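Local coordinates for aspartate semialdehyde dehydrogenase (Francisella tularensis subsp. tularensis, PDB 4WOJ), which probably catalyses the NADPH-dependent reductive dephosphorylation of L-aspartyl-4-phosphate to L-aspartate-semialdehyde, a step shared by lysine, methionine and threonine biosynthesis, at residues R108-L117 against Y245-I254. Numbering follows the deposited sequence.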
loop_
_atom_site.group_PDB
_atom_site.type_symbol
_atom_site.label_atom_id
_atom_site.label_comp_id
_atom_site.label_asym_id
_atom_site.label_seq_id
_atom_site.Cartn_x
_atom_site.Cartn_y
_atom_site.Cartn_z
ATOM N N ARG B 108 -6.489 10.524 -24.645
ATOM C CA ARG B 108 -7.099 9.218 -24.310
ATOM C C ARG B 108 -8.571 9.065 -24.583
ATOM O O ARG B 108 -8.996 7.976 -25.019
ATOM C CB ARG B 108 -6.885 8.844 -22.853
ATOM C CG ARG B 108 -5.535 8.212 -22.645
ATOM C CD ARG B 108 -5.366 7.638 -21.264
ATOM N NE ARG B 108 -3.943 7.522 -21.057
ATOM C CZ ARG B 108 -3.314 7.735 -19.919
ATOM N NH1 ARG B 108 -3.977 8.067 -18.806
ATOM N NH2 ARG B 108 -2.001 7.601 -19.907
ATOM N N LEU B 109 -9.331 10.130 -24.348
ATOM C CA LEU B 109 -10.798 10.041 -24.365
ATOM C C LEU B 109 -11.503 10.746 -25.540
ATOM O O LEU B 109 -12.720 10.816 -25.549
ATOM C CB LEU B 109 -11.388 10.483 -22.995
ATOM C CG LEU B 109 -10.644 9.870 -21.792
ATOM C CD1 LEU B 109 -11.116 10.441 -20.469
ATOM C CD2 LEU B 109 -10.723 8.340 -21.776
ATOM N N ASP B 110 -10.756 11.236 -26.528
ATOM C CA ASP B 110 -11.382 11.749 -27.759
ATOM C C ASP B 110 -12.053 10.607 -28.481
ATOM O O ASP B 110 -11.560 9.488 -28.452
ATOM C CB ASP B 110 -10.338 12.399 -28.688
ATOM C CG ASP B 110 -10.948 12.995 -29.992
ATOM O OD1 ASP B 110 -12.078 12.626 -30.385
ATOM O OD2 ASP B 110 -10.283 13.839 -30.647
ATOM N N LYS B 111 -13.154 10.886 -29.166
ATOM C CA LYS B 111 -13.844 9.849 -29.947
ATOM C C LYS B 111 -12.916 9.295 -31.059
ATOM O O LYS B 111 -12.968 8.117 -31.402
ATOM C CB LYS B 111 -15.162 10.378 -30.537
ATOM N N ASP B 112 -12.070 10.159 -31.600
ATOM C CA ASP B 112 -11.115 9.759 -32.644
ATOM C C ASP B 112 -9.998 8.847 -32.137
ATOM O O ASP B 112 -9.473 8.053 -32.907
ATOM C CB ASP B 112 -10.533 11.005 -33.326
ATOM C CG ASP B 112 -11.588 11.775 -34.126
ATOM O OD1 ASP B 112 -12.590 11.143 -34.576
ATOM O OD2 ASP B 112 -11.418 13.010 -34.283
ATOM N N SER B 113 -9.653 8.962 -30.858
ATOM C CA SER B 113 -8.599 8.143 -30.251
ATOM C C SER B 113 -9.073 6.711 -29.974
ATOM O O SER B 113 -10.252 6.466 -29.705
ATOM C CB SER B 113 -8.076 8.771 -28.944
ATOM O OG SER B 113 -7.328 9.976 -29.152
ATOM N N THR B 114 -8.136 5.773 -30.074
ATOM C CA THR B 114 -8.307 4.385 -29.630
ATOM C C THR B 114 -7.265 4.116 -28.548
ATOM O O THR B 114 -6.077 4.462 -28.700
ATOM C CB THR B 114 -8.140 3.389 -30.781
ATOM O OG1 THR B 114 -8.977 3.773 -31.884
ATOM C CG2 THR B 114 -8.519 1.992 -30.344
ATOM N N LEU B 115 -7.729 3.594 -27.414
ATOM C CA LEU B 115 -6.838 3.242 -26.305
ATOM C C LEU B 115 -6.277 1.877 -26.647
ATOM O O LEU B 115 -7.065 1.005 -27.071
ATOM C CB LEU B 115 -7.566 3.169 -24.965
ATOM C CG LEU B 115 -7.834 4.497 -24.253
ATOM C CD1 LEU B 115 -8.748 4.333 -23.044
ATOM C CD2 LEU B 115 -6.539 5.131 -23.804
ATOM N N VAL B 116 -4.952 1.688 -26.497
ATOM C CA VAL B 116 -4.352 0.415 -26.902
ATOM C C VAL B 116 -3.945 -0.511 -25.744
ATOM O O VAL B 116 -3.166 -0.152 -24.860
ATOM C CB VAL B 116 -3.119 0.585 -27.850
ATOM C CG1 VAL B 116 -3.540 1.289 -29.129
ATOM C CG2 VAL B 116 -1.992 1.347 -27.191
ATOM N N LEU B 117 -4.476 -1.724 -25.786
ATOM C CA LEU B 117 -4.026 -2.801 -24.922
ATOM C C LEU B 117 -4.436 -4.104 -25.617
ATOM O O LEU B 117 -5.481 -4.715 -25.326
ATOM C CB LEU B 117 -4.625 -2.670 -23.533
ATOM C CG LEU B 117 -4.131 -3.646 -22.457
ATOM C CD1 LEU B 117 -2.677 -3.446 -22.162
ATOM C CD2 LEU B 117 -4.944 -3.448 -21.188
ATOM N N TYR B 245 -10.145 8.572 -11.216
ATOM C CA TYR B 245 -11.205 8.685 -12.222
ATOM C C TYR B 245 -10.780 8.006 -13.566
ATOM O O TYR B 245 -11.621 7.508 -14.296
ATOM C CB TYR B 245 -11.589 10.181 -12.421
ATOM C CG TYR B 245 -12.083 10.519 -13.811
ATOM C CD1 TYR B 245 -13.440 10.542 -14.112
ATOM C CD2 TYR B 245 -11.172 10.791 -14.839
ATOM C CE1 TYR B 245 -13.862 10.836 -15.399
ATOM C CE2 TYR B 245 -11.582 11.086 -16.131
ATOM C CZ TYR B 245 -12.919 11.107 -16.410
ATOM O OH TYR B 245 -13.286 11.400 -17.706
ATOM N N LYS B 246 -9.491 8.065 -13.918
ATOM C CA LYS B 246 -8.991 7.430 -15.147
ATOM C C LYS B 246 -9.360 5.967 -15.218
ATOM O O LYS B 246 -9.610 5.433 -16.292
ATOM C CB LYS B 246 -7.458 7.452 -15.233
ATOM C CG LYS B 246 -6.845 8.802 -15.527
ATOM C CD LYS B 246 -5.347 8.707 -15.772
ATOM C CE LYS B 246 -4.693 10.088 -15.877
ATOM N NZ LYS B 246 -4.156 10.572 -14.560
ATOM N N ALA B 247 -9.307 5.297 -14.079
ATOM C CA ALA B 247 -9.551 3.880 -14.071
ATOM C C ALA B 247 -10.850 3.491 -14.793
ATOM O O ALA B 247 -10.800 2.788 -15.784
ATOM C CB ALA B 247 -9.505 3.316 -12.661
ATOM N N ALA B 248 -11.997 3.973 -14.348
ATOM C CA ALA B 248 -13.269 3.405 -14.836
ATOM C C ALA B 248 -13.479 3.678 -16.312
ATOM O O ALA B 248 -13.837 2.802 -17.067
ATOM C CB ALA B 248 -14.431 3.901 -14.019
ATOM N N THR B 249 -13.233 4.905 -16.723
ATOM C CA THR B 249 -13.551 5.371 -18.074
ATOM C C THR B 249 -12.665 4.751 -19.134
ATOM O O THR B 249 -13.135 4.386 -20.212
ATOM C CB THR B 249 -13.439 6.908 -18.142
ATOM O OG1 THR B 249 -12.321 7.344 -17.342
ATOM C CG2 THR B 249 -14.742 7.533 -17.595
ATOM N N GLU B 250 -11.393 4.611 -18.804
ATOM C CA GLU B 250 -10.404 3.947 -19.682
ATOM C C GLU B 250 -10.667 2.437 -19.827
ATOM O O GLU B 250 -10.672 1.907 -20.939
ATOM C CB GLU B 250 -8.970 4.198 -19.182
ATOM C CG GLU B 250 -8.584 5.672 -19.253
ATOM C CD GLU B 250 -7.141 5.975 -18.851
ATOM O OE1 GLU B 250 -6.319 5.035 -18.739
ATOM O OE2 GLU B 250 -6.844 7.168 -18.607
ATOM N N LEU B 251 -10.914 1.765 -18.707
ATOM C CA LEU B 251 -11.284 0.345 -18.742
ATOM C C LEU B 251 -12.499 0.126 -19.640
ATOM O O LEU B 251 -12.513 -0.765 -20.484
ATOM C CB LEU B 251 -11.591 -0.210 -17.338
ATOM C CG LEU B 251 -12.082 -1.671 -17.315
ATOM C CD1 LEU B 251 -10.945 -2.598 -17.708
ATOM C CD2 LEU B 251 -12.658 -2.082 -15.983
ATOM N N ASN B 252 -13.520 0.947 -19.467
ATOM C CA ASN B 252 -14.733 0.823 -20.310
ATOM C C ASN B 252 -14.483 1.211 -21.771
ATOM O O ASN B 252 -15.002 0.586 -22.686
ATOM C CB ASN B 252 -15.908 1.535 -19.654
ATOM C CG ASN B 252 -16.385 0.774 -18.422
ATOM O OD1 ASN B 252 -17.035 -0.266 -18.549
ATOM N ND2 ASN B 252 -15.985 1.221 -17.235
ATOM N N LYS B 253 -13.608 2.179 -21.992
ATOM C CA LYS B 253 -13.214 2.490 -23.372
ATOM C C LYS B 253 -12.444 1.306 -23.990
ATOM O O LYS B 253 -12.669 0.959 -25.131
ATOM C CB LYS B 253 -12.426 3.789 -23.462
ATOM C CG LYS B 253 -12.004 4.100 -24.885
ATOM C CD LYS B 253 -11.722 5.579 -25.136
ATOM C CE LYS B 253 -11.705 5.838 -26.640
ATOM N NZ LYS B 253 -11.317 7.240 -26.973
ATOM N N ILE B 254 -11.545 0.688 -23.233
ATOM C CA ILE B 254 -10.737 -0.408 -23.773
ATOM C C ILE B 254 -11.607 -1.592 -24.108
ATOM O O ILE B 254 -11.422 -2.247 -25.127
ATOM C CB ILE B 254 -9.647 -0.874 -22.793
ATOM C CG1 ILE B 254 -8.575 0.198 -22.629
ATOM C CG2 ILE B 254 -8.983 -2.151 -23.298
ATOM C CD1 ILE B 254 -7.553 -0.110 -21.557
#
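Leu-115 and Lys-253 pack at roughly a right angle, the CD1 methyl of the leucine lying 3.7 Å from CB of the lysine and also against the backbone O and CB of Glu-250. Beside them Leu-115 CB meets Ile-254 CG1 at 3.9 Å, and Leu-117 adds a looser methyl contact to Ile-254. A chi1 of 179° swings CG of Lys-253 away from the backbone N, and the extended chain then carries the ammonium past Leu-115 toward residues 108-113. There NZ donates to Arg-108 O at 3.1 Å and to Ser-113 O at 3.0 Å, the latter from above the carbonyl plane, so one charge links Arg-108 and Ser-113; Asp-110 O also lies 2.7 Å from NZ. An Asx turn, Asp-112 N to Asp-110 OD1, lies within residues 110-112. Here the contact joins the Rossmann-type NAD-binding domain to the dimerisation region: residues 245-254 of helix 242-255 run at 96° to strand 113-116, an outermost strand of the parallel sheet. Deeper in, Arg-108 NH1 forms a salt bridge to the syn side of Glu-250 OE2 at 3.0 Å, although guanidinium and carboxylate planes stand 69° apart. Second bonds, Arg-108 NE to Gly-138 O and Glu-250 OE1 to Asn-140 N, hold the pair beside the chain leading to Cys-141, the predicted acyl-thioester nucleophile. Packing is looser on the more solvent-exposed side, where Leu-109 brings CD1 within 3.6 Å of Tyr-245 OH, approaching the ring obliquely, and CD2 to 4.2 Å from Glu-250 CG.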